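Local coordinates for protein tRNA uridine(34) acetyltransferase (Methanocaldococcus infernus, PDB 6IA8) that acetylates the wobble uridine at position 34 of tRNAs, using acetyl-CoA and S-adenosyl-L-methionine, on the way to 5-(carboxymethyl)uridine, at residues 142-147 against 153-158; 192-197 against 230-235; 197-202 against 430-435; 262-267 against 316-321. All blocks are in the same frame, centred on the assembly; numbering follows the deposited sequence.

Contact 1 of 4, residues 142-147 against 153-158; sequences GTFPAR and DWFIKR. With SO4 (sulfate ion), chain F.
F144 lays its ring against helix 149-164, where F155 and I156 receive it, in the turn between strand 134-140 and that helix in the radical SAM domain. The edge of the F144 ring is turned toward the face of F155 in an offset edge-to-face pair, centroids 5.9 Å apart and planes at 63°. F144 CE1 lies 4.1 Å from F155 CB, and F144 CZ is 4.0 Å from I156 CG1. With CG anti to the backbone N (chi1 -172°), the F144 ring extends away from its own 3-10 turn to reach the helix. I190 and L208 also pack on this ring, burying it. The far side of the helix is looser: W154 NE1 donates to O4 (3.0 Å) of a sulfate, probably from the crystallisation liquor, at the indole edge, K157 NZ bonds its O1 at 3.2 Å, and the R158 guanidinium lays one face over O2. An alanine at R158, lacking the guanidinium that pairs with D161 and the CG packed on one W154 face, would probably leave D161 to K157 and the indole less firmly held. Apolar and aromatic contacts thus hold the 3-10 turn against the helix, while its outer, sulfate-bearing side is polar.

Contact 2 of 4, residues 192-197 against 230-235; sequences TRPDYC and RGHSVE. With SO4 (sulfate ion), chain C.
P194 lies over one face of the H232 imidazole, a CH-pi contact in which P194 CG stands 3.6 Å from the ring centroid and 16° off the normal. The nearest ring atom is H232 CD2, 3.5 Å from P194 CG. The edge of the same ring serves a sulfate, probably from the crystallisation liquor: H232 ND1 donates to O1 at 2.8 Å in an almost straight bond (177°), while NE2 is bonded to the V217 carbonyl, so both ring nitrogens have partners and the rotation is fixed. H232 CG sits between the backbone N and the carbonyl carbon (chi1 72°), which turns the ring toward the proline. R230 meets sulfate O2 in the plane of its guanidinium, NE at 2.8 Å and NH2 at 3.0 Å, and G231 N adds a bond to O4. D195 crosses H232 at about a right angle; its OD2 comes within 2.9 Å of G231 O, two acceptors without a bond. At the C-terminal end of strand 184-192 in the radical SAM parallel sheet, this loop thus meets the turn that leads into helix 234-245, whose T237 touches both P194 and H232, while L225 of helix 222-227 also packs on H232.

Contact 3 of 4, residues 197-202 against 430-435; sequences CSEKEI and KPFRKE
E201 OE2 takes two bonds from S198, one from the backbone N at 2.9 Å, nearly straight, and one from OG at 2.7 Å, from above the carboxylate plane. E201 N in turn donates to S198 OG at 3.1 Å, which completes a capping box at the start of helix 199-208. That helix of the radical SAM domain meets the loop between strands 418-427 and 440-448 of the GNAT acetyltransferase domain, joining the two domains. F432 carries the contact, its CG tucked between backbone N and carbonyl carbon (chi1 60°), which directs the ring to helix 199-208. The ring slides past E199 in the opposite direction, with E199 CG over the ring centre, 3.9 Å from the centroid, and the carboxylate stacked nearly parallel, planes 8° apart. L243 of helix 234-245 packs on both F432 and I202. A serine in place of F432 would probably leave the E199 methylenes without the ring beneath them and open a gap beside I202 at the domain boundary. Next to the ring, R433 holds E435 side-on through NE and NH2, and its NH1 reaches N203. In the plane of the F432 ring, I202 CG2 lies 3.9 Å from CZ.

Contact 4 of 4, residues 262-267 against 316-321; sequences SSIEMD and IEVISY
V318 inserts between I264 and D267, where the beginning of helix 264-276 rests against helix 312-325, both in the radical SAM core. The apolar contacts centre on V318, which divides its two methyls between the partners: CG1, anti to the backbone N (chi1 174°), lies 3.7 Å from D267 CB, and CG2 is 4.0 Å from I264 CG2. I264 and V318 cross obliquely, and their CA atoms are the closest pair across the segments, 6.3 Å apart. Y310 packs on both side chains, and F271, a turn beyond D267, continues the apolar surface against V318.

The mixed contact is at the margin. I264 CD1 approaches E317 OE1 to 3.5 Å, a methyl against a carboxylate oxygen. The E317 chain is extended beyond CG, which carries its head out to this methyl; its other oxygen, OE2, lies close to E313 OE2, a pairing of like charges that could raise the affinity of one of them for a proton.

Hydrogen bonds stay within each segment or go outside the pair. S263 is the N-cap of helix 264-276, its OG accepting from M266 N at 3.0 Å. S262 OG is 2.8 Å from D267 OD1, above the carboxylate plane, while D267 OD2 is bonded to Y310 OH and G258 N. In the other helix, S320 OG and S320 N reach the I316 carbonyl oxygen from opposite faces of its plane.

D267 therefore offers only its methylene to V318 while its buried carboxylate is satisfied by other groups; between the two segments no hydrogen bond or salt bridge forms, and the contact rests on van der Waals packing.

Contacts 1, 2 and 3 form a continuous group, their centres 16 to 18 Å apart. Contacts 2 and 3 share C197, and their segments alternate along the chain. Contact 1 touches contact 2 where P145 CG lies 3.2 Å from T192 OG1, and contact 3 where P145 O is 3.5 Å from E201 OE1, a packing contact, not a bond. Contact 4 stands apart, its nearest atoms about 12 Å from contact 2. Contacts 1 and 2 each hold a different sulfate, probably from the crystallisation liquor. Contacts 1, 2 and 4 lie within the radical SAM core, whereas contact 3 joins it to the acetyltransferase domain. All four lie away from the cluster and acetyl-CoA sites assigned by similarity.

Contact 1 of 4, residues 142-147 against 153-158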
loop_
_atom_site.group_PDB
_atom_site.type_symbol
_atom_site.label_atom_id
_atom_site.label_comp_id
_atom_site.label_asym_id
_atom_site.label_seq_id
_atom_site.Cartn_x
_atom_site.Cartn_y
_atom_site.Cartn_z
ATOM N N GLY A 142 3.731 12.737 5.824
ATOM C CA GLY A 142 3.286 12.209 7.095
ATOM C C GLY A 142 2.441 13.145 7.925
ATOM O O GLY A 142 1.801 12.693 8.882
ATOM N N THR A 143 2.408 14.429 7.602
ATOM C CA THR A 143 1.634 15.391 8.363
ATOM C C THR A 143 0.390 15.859 7.629
ATOM O O THR A 143 -0.323 16.732 8.144
ATOM C CB THR A 143 2.508 16.601 8.712
ATOM O OG1 THR A 143 2.943 17.246 7.508
ATOM C CG2 THR A 143 3.724 16.165 9.517
ATOM N N PHE A 144 0.107 15.304 6.448
ATOM C CA PHE A 144 -0.985 15.822 5.624
ATOM C C PHE A 144 -2.325 15.805 6.342
ATOM O O PHE A 144 -3.053 16.816 6.274
ATOM C CB PHE A 144 -1.040 15.024 4.319
ATOM C CG PHE A 144 -2.000 15.581 3.287
ATOM C CD1 PHE A 144 -1.758 16.791 2.683
ATOM C CD2 PHE A 144 -3.127 14.864 2.905
ATOM C CE1 PHE A 144 -2.621 17.273 1.740
ATOM C CE2 PHE A 144 -3.984 15.328 1.963
ATOM C CZ PHE A 144 -3.739 16.531 1.368
ATOM N N PRO A 145 -2.694 14.749 7.079
ATOM C CA PRO A 145 -4.007 14.743 7.742
ATOM C C PRO A 145 -4.110 15.730 8.879
ATOM O O PRO A 145 -5.226 16.005 9.335
ATOM C CB PRO A 145 -4.147 13.297 8.251
ATOM C CG PRO A 145 -3.178 12.486 7.417
ATOM C CD PRO A 145 -2.033 13.423 7.153
ATOM N N ALA A 146 -2.996 16.286 9.339
ATOM C CA ALA A 146 -3.022 17.313 10.375
ATOM C C ALA A 146 -3.110 18.721 9.804
ATOM O O ALA A 146 -3.330 19.672 10.563
ATOM C CB ALA A 146 -1.777 17.220 11.264
ATOM N N ARG A 147 -2.932 18.884 8.493
ATOM C CA ARG A 147 -3.057 20.202 7.881
ATOM C C ARG A 147 -4.520 20.660 7.855
ATOM O O ARG A 147 -5.459 19.870 8.006
ATOM C CB ARG A 147 -2.489 20.199 6.457
ATOM C CG ARG A 147 -1.032 19.754 6.362
ATOM C CD ARG A 147 -0.100 20.787 6.957
ATOM N NE ARG A 147 -0.106 22.033 6.192
ATOM C CZ ARG A 147 0.667 22.273 5.137
ATOM N NH1 ARG A 147 1.517 21.351 4.709
ATOM N NH2 ARG A 147 0.606 23.449 4.520
ATOM N N ASP A 153 -7.947 19.785 0.753
ATOM C CA ASP A 153 -8.865 19.752 -0.381
ATOM C C ASP A 153 -8.219 20.399 -1.595
ATOM O O ASP A 153 -8.261 19.854 -2.703
ATOM C CB ASP A 153 -10.178 20.455 -0.029
ATOM C CG ASP A 153 -10.995 19.690 0.980
ATOM O OD1 ASP A 153 -10.594 18.558 1.350
ATOM O OD2 ASP A 153 -12.042 20.219 1.390
ATOM N N TRP A 154 -7.589 21.557 -1.392
ATOM C CA TRP A 154 -6.956 22.269 -2.497
ATOM C C TRP A 154 -5.813 21.453 -3.082
ATOM O O TRP A 154 -5.694 21.329 -4.305
ATOM C CB TRP A 154 -6.471 23.642 -2.008
ATOM C CG TRP A 154 -5.585 24.365 -2.979
ATOM C CD1 TRP A 154 -5.980 25.153 -4.027
ATOM C CD2 TRP A 154 -4.147 24.364 -2.989
ATOM N NE1 TRP A 154 -4.868 25.642 -4.693
ATOM C CE2 TRP A 154 -3.736 25.177 -4.073
ATOM C CE3 TRP A 154 -3.171 23.764 -2.178
ATOM C CZ2 TRP A 154 -2.396 25.392 -4.375
ATOM C CZ3 TRP A 154 -1.842 23.985 -2.474
ATOM C CH2 TRP A 154 -1.465 24.786 -3.576
ATOM N N PHE A 155 -4.985 20.853 -2.224
ATOM C CA PHE A 155 -3.814 20.131 -2.717
ATOM C C PHE A 155 -4.227 18.958 -3.596
ATOM O O PHE A 155 -3.676 18.742 -4.687
ATOM C CB PHE A 155 -2.977 19.647 -1.537
ATOM C CG PHE A 155 -1.623 19.148 -1.924
ATOM C CD1 PHE A 155 -1.453 17.855 -2.369
ATOM C CD2 PHE A 155 -0.519 19.981 -1.850
ATOM C CE1 PHE A 155 -0.196 17.394 -2.722
ATOM C CE2 PHE A 155 0.737 19.534 -2.199
ATOM C CZ PHE A 155 0.918 18.251 -2.633
ATOM N N ILE A 156 -5.204 18.183 -3.131
ATOM C CA ILE A 156 -5.659 17.042 -3.914
ATOM C C ILE A 156 -6.361 17.513 -5.180
ATOM O O ILE A 156 -6.192 16.923 -6.258
ATOM C CB ILE A 156 -6.570 16.128 -3.080
ATOM C CG1 ILE A 156 -5.786 15.524 -1.902
ATOM C CG2 ILE A 156 -7.159 15.047 -3.987
ATOM C CD1 ILE A 156 -4.568 14.745 -2.260
ATOM N N LYS A 157 -7.165 18.573 -5.067
ATOM C CA LYS A 157 -7.833 19.145 -6.232
ATOM C C LYS A 157 -6.828 19.460 -7.328
ATOM O O LYS A 157 -7.041 19.138 -8.503
ATOM C CB LYS A 157 -8.589 20.411 -5.829
ATOM C CG LYS A 157 -9.215 21.137 -6.986
ATOM C CD LYS A 157 -9.876 22.473 -6.513
ATOM C CE LYS A 157 -10.222 23.341 -7.673
ATOM N NZ LYS A 157 -9.031 23.784 -8.447
ATOM N N ARG A 158 -5.721 20.103 -6.956
ATOM C CA ARG A 158 -4.755 20.551 -7.950
ATOM C C ARG A 158 -3.988 19.386 -8.559
ATOM O O ARG A 158 -3.569 19.456 -9.727
ATOM C CB ARG A 158 -3.788 21.560 -7.314
ATOM C CG ARG A 158 -4.423 22.886 -6.930
ATOM C CD ARG A 158 -4.968 23.611 -8.176
ATOM N NE ARG A 158 -3.873 24.095 -9.026
ATOM C CZ ARG A 158 -3.986 24.395 -10.312
ATOM N NH1 ARG A 158 -5.140 24.229 -10.928
ATOM N NH2 ARG A 158 -2.933 24.841 -10.976
HETATM S S SO4 F . -6.939 27.230 -7.874
HETATM O O1 SO4 F . -8.004 26.527 -7.159
HETATM O O2 SO4 F . -6.580 26.474 -9.071
HETATM O O3 SO4 F . -7.410 28.557 -8.255
HETATM O O4 SO4 F . -5.749 27.372 -7.027
#

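Contact 2 of 4, residues 192-197 against 230-235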
loop_
_atom_site.group_PDB
_atom_site.type_symbol
_atom_site.label_atom_id
_atom_site.label_comp_id
_atom_site.label_asym_id
_atom_site.label_seq_id
_atom_site.Cartn_x
_atom_site.Cartn_y
_atom_site.Cartn_z
ATOM N N THR A 192 0.709 8.892 7.009
ATOM C CA THR A 192 0.356 9.632 8.214
ATOM C C THR A 192 0.951 8.998 9.456
ATOM O O THR A 192 1.259 7.808 9.473
ATOM C CB THR A 192 -1.167 9.729 8.392
ATOM O OG1 THR A 192 -1.505 10.675 9.432
ATOM C CG2 THR A 192 -1.742 8.347 8.739
ATOM N N ARG A 193 1.124 9.816 10.495
ATOM C CA ARG A 193 1.528 9.298 11.792
ATOM C C ARG A 193 0.343 8.579 12.424
ATOM O O ARG A 193 -0.802 9.000 12.236
ATOM C CB ARG A 193 2.007 10.420 12.716
ATOM C CG ARG A 193 3.123 11.273 12.136
ATOM C CD ARG A 193 3.629 12.282 13.176
ATOM N NE ARG A 193 4.550 13.252 12.597
ATOM C CZ ARG A 193 5.352 14.034 13.311
ATOM N NH1 ARG A 193 6.161 14.889 12.695
ATOM N NH2 ARG A 193 5.356 13.949 14.635
ATOM N N PRO A 194 0.578 7.488 13.154
ATOM C CA PRO A 194 -0.553 6.728 13.707
ATOM C C PRO A 194 -1.487 7.555 14.567
ATOM O O PRO A 194 -2.678 7.240 14.625
ATOM C CB PRO A 194 0.128 5.633 14.530
ATOM C CG PRO A 194 1.477 5.436 13.852
ATOM C CD PRO A 194 1.877 6.839 13.430
ATOM N N ASP A 195 -1.001 8.591 15.248
ATOM C CA ASP A 195 -1.861 9.408 16.101
ATOM C C ASP A 195 -2.593 10.508 15.341
ATOM O O ASP A 195 -3.380 11.235 15.950
ATOM C CB ASP A 195 -1.052 10.024 17.252
ATOM C CG ASP A 195 0.158 10.808 16.771
ATOM O OD1 ASP A 195 0.774 10.413 15.755
ATOM O OD2 ASP A 195 0.501 11.817 17.422
ATOM N N TYR A 196 -2.359 10.653 14.038
ATOM C CA TYR A 196 -3.156 11.527 13.174
ATOM C C TYR A 196 -4.193 10.727 12.395
ATOM O O TYR A 196 -4.435 11.006 11.218
ATOM C CB TYR A 196 -2.285 12.291 12.174
ATOM C CG TYR A 196 -1.287 13.270 12.716
ATOM C CD1 TYR A 196 -1.415 13.801 13.982
ATOM C CD2 TYR A 196 -0.202 13.674 11.930
ATOM C CE1 TYR A 196 -0.463 14.705 14.478
ATOM C CE2 TYR A 196 0.737 14.563 12.403
ATOM C CZ TYR A 196 0.607 15.078 13.675
ATOM O OH TYR A 196 1.547 15.968 14.135
ATOM N N CYS A 197 -4.809 9.714 12.992
ATOM C CA CYS A 197 -5.695 8.819 12.255
ATOM C C CYS A 197 -6.996 8.595 13.007
ATOM O O CYS A 197 -7.401 7.459 13.268
ATOM C CB CYS A 197 -4.988 7.503 11.997
ATOM S SG CYS A 197 -5.462 6.814 10.505
ATOM N N ARG A 230 9.498 9.225 19.633
ATOM C CA ARG A 230 8.459 9.235 18.614
ATOM C C ARG A 230 7.146 9.729 19.225
ATOM O O ARG A 230 6.923 9.658 20.438
ATOM C CB ARG A 230 8.275 7.844 18.004
ATOM C CG ARG A 230 9.563 7.134 17.610
ATOM C CD ARG A 230 10.380 7.889 16.560
ATOM N NE ARG A 230 9.665 8.052 15.299
ATOM C CZ ARG A 230 10.251 8.313 14.133
ATOM N NH1 ARG A 230 11.572 8.427 14.063
ATOM N NH2 ARG A 230 9.515 8.440 13.031
ATOM N N GLY A 231 6.274 10.250 18.371
ATOM C CA GLY A 231 5.080 10.902 18.863
ATOM C C GLY A 231 3.841 10.040 18.887
ATOM O O GLY A 231 2.729 10.577 18.872
ATOM N N HIS A 232 4.006 8.717 18.927
ATOM C CA HIS A 232 2.862 7.819 18.931
ATOM C C HIS A 232 3.201 6.554 19.706
ATOM O O HIS A 232 4.354 6.278 20.021
ATOM C CB HIS A 232 2.425 7.460 17.508
ATOM C CG HIS A 232 3.365 6.534 16.806
ATOM N ND1 HIS A 232 4.430 6.986 16.056
ATOM C CD2 HIS A 232 3.407 5.182 16.741
ATOM C CE1 HIS A 232 5.089 5.955 15.562
ATOM N NE2 HIS A 232 4.480 4.848 15.949
ATOM N N SER A 233 2.171 5.778 19.997
ATOM C CA SER A 233 2.273 4.537 20.749
ATOM C C SER A 233 1.838 3.369 19.866
ATOM O O SER A 233 1.276 3.546 18.778
ATOM C CB SER A 233 1.387 4.596 21.998
ATOM O OG SER A 233 0.023 4.631 21.575
ATOM N N VAL A 234 2.089 2.150 20.345
ATOM C CA VAL A 234 1.574 0.997 19.622
ATOM C C VAL A 234 0.054 0.969 19.716
ATOM O O VAL A 234 -0.630 0.563 18.767
ATOM C CB VAL A 234 2.196 -0.311 20.141
ATOM C CG1 VAL A 234 1.674 -0.658 21.524
ATOM C CG2 VAL A 234 1.875 -1.426 19.147
ATOM N N GLU A 235 -0.499 1.415 20.852
ATOM C CA GLU A 235 -1.948 1.544 20.975
ATOM C C GLU A 235 -2.529 2.418 19.865
ATOM O O GLU A 235 -3.598 2.103 19.324
ATOM C CB GLU A 235 -2.328 2.098 22.353
ATOM C CG GLU A 235 -2.130 1.109 23.500
ATOM C CD GLU A 235 -0.674 0.944 23.938
ATOM O OE1 GLU A 235 0.194 1.777 23.586
ATOM O OE2 GLU A 235 -0.389 -0.035 24.652
HETATM S S SO4 C . 6.404 9.709 14.846
HETATM O O1 SO4 C . 5.147 9.629 15.591
HETATM O O2 SO4 C . 6.933 8.373 14.579
HETATM O O3 SO4 C . 6.178 10.403 13.582
HETATM O O4 SO4 C . 7.372 10.460 15.641
#

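Contact 3 of 4, residues 197-202 against 430-435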
loop_
_atom_site.group_PDB
_atom_site.type_symbol
_atom_site.label_atom_id
_atom_site.label_comp_id
_atom_site.label_asym_id
_atom_site.label_seq_id
_atom_site.Cartn_x
_atom_site.Cartn_y
_atom_site.Cartn_z
ATOM N N CYS A 197 -4.809 9.714 12.992
ATOM C CA CYS A 197 -5.695 8.819 12.255
ATOM C C CYS A 197 -6.996 8.595 13.007
ATOM O O CYS A 197 -7.401 7.459 13.268
ATOM C CB CYS A 197 -4.988 7.503 11.997
ATOM S SG CYS A 197 -5.462 6.814 10.505
ATOM N N SER A 198 -7.661 9.695 13.358
ATOM C CA SER A 198 -8.939 9.678 14.048
ATOM C C SER A 198 -10.070 9.411 13.061
ATOM O O SER A 198 -9.890 9.464 11.830
ATOM C CB SER A 198 -9.198 11.021 14.718
ATOM O OG SER A 198 -9.252 11.996 13.663
ATOM N N GLU A 199 -11.267 9.160 13.619
ATOM C CA GLU A 199 -12.442 9.010 12.766
ATOM C C GLU A 199 -12.632 10.248 11.906
ATOM O O GLU A 199 -12.917 10.140 10.708
ATOM C CB GLU A 199 -13.710 8.746 13.580
ATOM C CG GLU A 199 -13.643 7.504 14.443
ATOM C CD GLU A 199 -14.984 7.164 15.072
ATOM O OE1 GLU A 199 -15.974 7.896 14.855
ATOM O OE2 GLU A 199 -15.057 6.161 15.797
ATOM N N LYS A 200 -12.452 11.433 12.495
ATOM C CA LYS A 200 -12.624 12.675 11.749
ATOM C C LYS A 200 -11.661 12.741 10.578
ATOM O O LYS A 200 -12.053 13.084 9.454
ATOM C CB LYS A 200 -12.416 13.870 12.676
ATOM C CG LYS A 200 -12.416 15.212 11.971
ATOM N N GLU A 201 -10.393 12.386 10.816
ATOM C CA GLU A 201 -9.399 12.414 9.747
ATOM C C GLU A 201 -9.676 11.327 8.709
ATOM O O GLU A 201 -9.420 11.521 7.512
ATOM C CB GLU A 201 -7.994 12.274 10.342
ATOM C CG GLU A 201 -7.434 13.600 10.851
ATOM C CD GLU A 201 -6.600 13.460 12.110
ATOM O OE1 GLU A 201 -5.854 14.408 12.435
ATOM O OE2 GLU A 201 -6.696 12.412 12.784
ATOM N N ILE A 202 -10.159 10.160 9.138
ATOM C CA ILE A 202 -10.498 9.134 8.155
ATOM C C ILE A 202 -11.657 9.601 7.280
ATOM O O ILE A 202 -11.656 9.399 6.063
ATOM C CB ILE A 202 -10.813 7.796 8.845
ATOM C CG1 ILE A 202 -9.550 7.252 9.524
ATOM C CG2 ILE A 202 -11.350 6.817 7.837
ATOM C CD1 ILE A 202 -9.769 6.064 10.393
ATOM N N LYS A 430 -16.153 -2.962 14.101
ATOM C CA LYS A 430 -16.805 -1.820 14.743
ATOM C C LYS A 430 -16.711 -0.621 13.806
ATOM O O LYS A 430 -15.993 0.344 14.068
ATOM C CB LYS A 430 -16.177 -1.519 16.105
ATOM C CG LYS A 430 -16.663 -2.454 17.216
ATOM C CD LYS A 430 -16.147 -2.010 18.587
ATOM C CE LYS A 430 -16.701 -2.914 19.705
ATOM N NZ LYS A 430 -16.514 -2.296 21.061
ATOM N N PRO A 431 -17.416 -0.655 12.692
ATOM C CA PRO A 431 -17.390 0.496 11.780
ATOM C C PRO A 431 -18.127 1.688 12.361
ATOM O O PRO A 431 -18.963 1.559 13.255
ATOM C CB PRO A 431 -18.094 -0.023 10.531
ATOM C CG PRO A 431 -19.049 -1.080 11.070
ATOM C CD PRO A 431 -18.294 -1.740 12.223
ATOM N N PHE A 432 -17.773 2.871 11.858
ATOM C CA PHE A 432 -18.436 4.108 12.228
ATOM C C PHE A 432 -19.013 4.862 11.042
ATOM O O PHE A 432 -19.792 5.778 11.257
ATOM C CB PHE A 432 -17.463 5.046 12.966
ATOM C CG PHE A 432 -16.257 5.415 12.151
ATOM C CD1 PHE A 432 -16.281 6.546 11.349
ATOM C CD2 PHE A 432 -15.112 4.601 12.148
ATOM C CE1 PHE A 432 -15.178 6.879 10.582
ATOM C CE2 PHE A 432 -14.007 4.927 11.372
ATOM C CZ PHE A 432 -14.044 6.067 10.603
ATOM N N ARG A 433 -18.627 4.544 9.811
ATOM C CA ARG A 433 -19.127 5.272 8.652
ATOM C C ARG A 433 -20.624 5.043 8.505
ATOM O O ARG A 433 -21.115 3.923 8.694
ATOM C CB ARG A 433 -18.406 4.799 7.386
ATOM C CG ARG A 433 -16.942 5.312 7.204
ATOM C CD ARG A 433 -16.924 6.831 7.008
ATOM N NE ARG A 433 -17.671 7.251 5.822
ATOM C CZ ARG A 433 -17.622 8.479 5.298
ATOM N NH1 ARG A 433 -16.841 9.401 5.839
ATOM N NH2 ARG A 433 -18.344 8.779 4.225
ATOM N N LYS A 434 -21.331 6.104 8.104
ATOM C CA LYS A 434 -22.781 6.047 7.981
ATOM C C LYS A 434 -23.217 4.964 7.007
ATOM O O LYS A 434 -24.283 4.371 7.177
ATOM C CB LYS A 434 -23.322 7.412 7.534
ATOM C CG LYS A 434 -22.564 8.040 6.349
ATOM C CD LYS A 434 -23.117 9.417 5.960
ATOM C CE LYS A 434 -24.457 9.305 5.240
ATOM N NZ LYS A 434 -24.885 10.612 4.646
ATOM N N GLU A 435 -22.420 4.671 5.987
ATOM C CA GLU A 435 -22.893 3.738 4.975
ATOM C C GLU A 435 -22.578 2.284 5.295
ATOM O O GLU A 435 -22.996 1.404 4.541
ATOM C CB GLU A 435 -22.334 4.115 3.601
ATOM C CG GLU A 435 -20.862 4.403 3.531
ATOM C CD GLU A 435 -20.486 5.850 3.883
ATOM O OE1 GLU A 435 -20.282 6.117 5.072
ATOM O OE2 GLU A 435 -20.306 6.700 2.990
#

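Contact 4 of 4, residues 262-267 against 316-321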
loop_
_atom_site.group_PDB
_atom_site.type_symbol
_atom_site.label_atom_id
_atom_site.label_comp_id
_atom_site.label_asym_id
_atom_site.label_seq_id
_atom_site.Cartn_x
_atom_site.Cartn_y
_atom_site.Cartn_z
ATOM N N SER A 262 16.555 -1.820 20.164
ATOM C CA SER A 262 16.085 -3.068 19.600
ATOM C C SER A 262 17.252 -4.039 19.420
ATOM O O SER A 262 18.389 -3.785 19.817
ATOM C CB SER A 262 15.369 -2.810 18.275
ATOM O OG SER A 262 14.496 -3.890 17.944
ATOM N N SER A 263 16.961 -5.179 18.812
ATOM C CA SER A 263 17.956 -6.210 18.560
ATOM C C SER A 263 17.467 -7.050 17.393
ATOM O O SER A 263 16.322 -6.924 16.951
ATOM C CB SER A 263 18.182 -7.084 19.788
ATOM O OG SER A 263 17.036 -7.904 20.019
ATOM N N ILE A 264 18.357 -7.901 16.880
ATOM C CA ILE A 264 17.971 -8.792 15.792
ATOM C C ILE A 264 16.789 -9.649 16.220
ATOM O O ILE A 264 15.779 -9.736 15.515
ATOM C CB ILE A 264 19.166 -9.647 15.335
ATOM C CG1 ILE A 264 20.185 -8.759 14.598
ATOM C CG2 ILE A 264 18.703 -10.787 14.450
ATOM C CD1 ILE A 264 21.485 -9.476 14.238
ATOM N N GLU A 265 16.884 -10.276 17.396
ATOM C CA GLU A 265 15.802 -11.139 17.853
ATOM C C GLU A 265 14.536 -10.341 18.133
ATOM O O GLU A 265 13.434 -10.807 17.844
ATOM C CB GLU A 265 16.227 -11.907 19.101
ATOM C CG GLU A 265 15.200 -12.938 19.550
ATOM C CD GLU A 265 14.892 -13.969 18.476
ATOM O OE1 GLU A 265 15.818 -14.363 17.738
ATOM O OE2 GLU A 265 13.720 -14.383 18.363
ATOM N N MET A 266 14.666 -9.152 18.719
ATOM C CA MET A 266 13.498 -8.304 18.932
ATOM C C MET A 266 12.832 -7.929 17.608
ATOM O O MET A 266 11.597 -7.914 17.507
ATOM C CB MET A 266 13.912 -7.045 19.701
ATOM C CG MET A 266 12.741 -6.245 20.250
ATOM S SD MET A 266 13.202 -4.912 21.398
ATOM C CE MET A 266 14.413 -5.747 22.380
ATOM N N ASP A 267 13.632 -7.554 16.602
ATOM C CA ASP A 267 13.064 -7.237 15.294
ATOM C C ASP A 267 12.355 -8.441 14.680
ATOM O O ASP A 267 11.268 -8.300 14.112
ATOM C CB ASP A 267 14.155 -6.728 14.354
ATOM C CG ASP A 267 14.559 -5.287 14.644
ATOM O OD1 ASP A 267 13.785 -4.499 15.272
ATOM O OD2 ASP A 267 15.640 -4.913 14.180
ATOM N N ILE A 316 20.200 -7.568 6.471
ATOM C CA ILE A 316 19.881 -8.695 5.600
ATOM C C ILE A 316 19.278 -9.840 6.399
ATOM O O ILE A 316 18.297 -10.457 5.969
ATOM C CB ILE A 316 21.139 -9.139 4.831
ATOM C CG1 ILE A 316 21.567 -8.040 3.847
ATOM C CG2 ILE A 316 20.898 -10.464 4.091
ATOM C CD1 ILE A 316 22.935 -8.292 3.218
ATOM N N GLU A 317 19.855 -10.150 7.564
ATOM C CA GLU A 317 19.335 -11.233 8.387
ATOM C C GLU A 317 17.896 -10.958 8.790
ATOM O O GLU A 317 17.037 -11.834 8.684
ATOM C CB GLU A 317 20.209 -11.422 9.626
ATOM C CG GLU A 317 21.595 -11.952 9.323
ATOM C CD GLU A 317 22.466 -12.041 10.558
ATOM O OE1 GLU A 317 21.953 -11.775 11.663
ATOM O OE2 GLU A 317 23.664 -12.369 10.418
ATOM N N VAL A 318 17.608 -9.744 9.266
ATOM C CA VAL A 318 16.257 -9.430 9.735
ATOM C C VAL A 318 15.263 -9.408 8.571
ATOM O O VAL A 318 14.157 -9.961 8.659
ATOM C CB VAL A 318 16.261 -8.092 10.495
ATOM C CG1 VAL A 318 14.847 -7.687 10.868
ATOM C CG2 VAL A 318 17.122 -8.224 11.746
ATOM N N ILE A 319 15.625 -8.758 7.469
ATOM C CA ILE A 319 14.660 -8.614 6.384
ATOM C C ILE A 319 14.423 -9.960 5.719
ATOM O O ILE A 319 13.303 -10.275 5.295
ATOM C CB ILE A 319 15.129 -7.545 5.380
ATOM C CG1 ILE A 319 15.135 -6.154 6.056
ATOM C CG2 ILE A 319 14.210 -7.527 4.171
ATOM C CD1 ILE A 319 15.777 -5.071 5.210
ATOM N N SER A 320 15.469 -10.780 5.624
ATOM C CA SER A 320 15.304 -12.119 5.056
ATOM C C SER A 320 14.358 -12.968 5.903
ATOM O O SER A 320 13.453 -13.642 5.380
ATOM C CB SER A 320 16.667 -12.794 4.937
ATOM O OG SER A 320 17.448 -12.189 3.911
ATOM N N TYR A 321 14.514 -12.905 7.223
ATOM C CA TYR A 321 13.551 -13.557 8.099
ATOM C C TYR A 321 12.145 -13.033 7.841
ATOM O O TYR A 321 11.198 -13.809 7.666
ATOM C CB TYR A 321 13.936 -13.352 9.572
ATOM C CG TYR A 321 12.892 -13.913 10.508
ATOM C CD1 TYR A 321 12.826 -15.283 10.769
ATOM C CD2 TYR A 321 11.922 -13.092 11.062
ATOM C CE1 TYR A 321 11.847 -15.810 11.596
ATOM C CE2 TYR A 321 10.939 -13.607 11.876
ATOM C CZ TYR A 321 10.900 -14.958 12.140
ATOM O OH TYR A 321 9.898 -15.440 12.948
#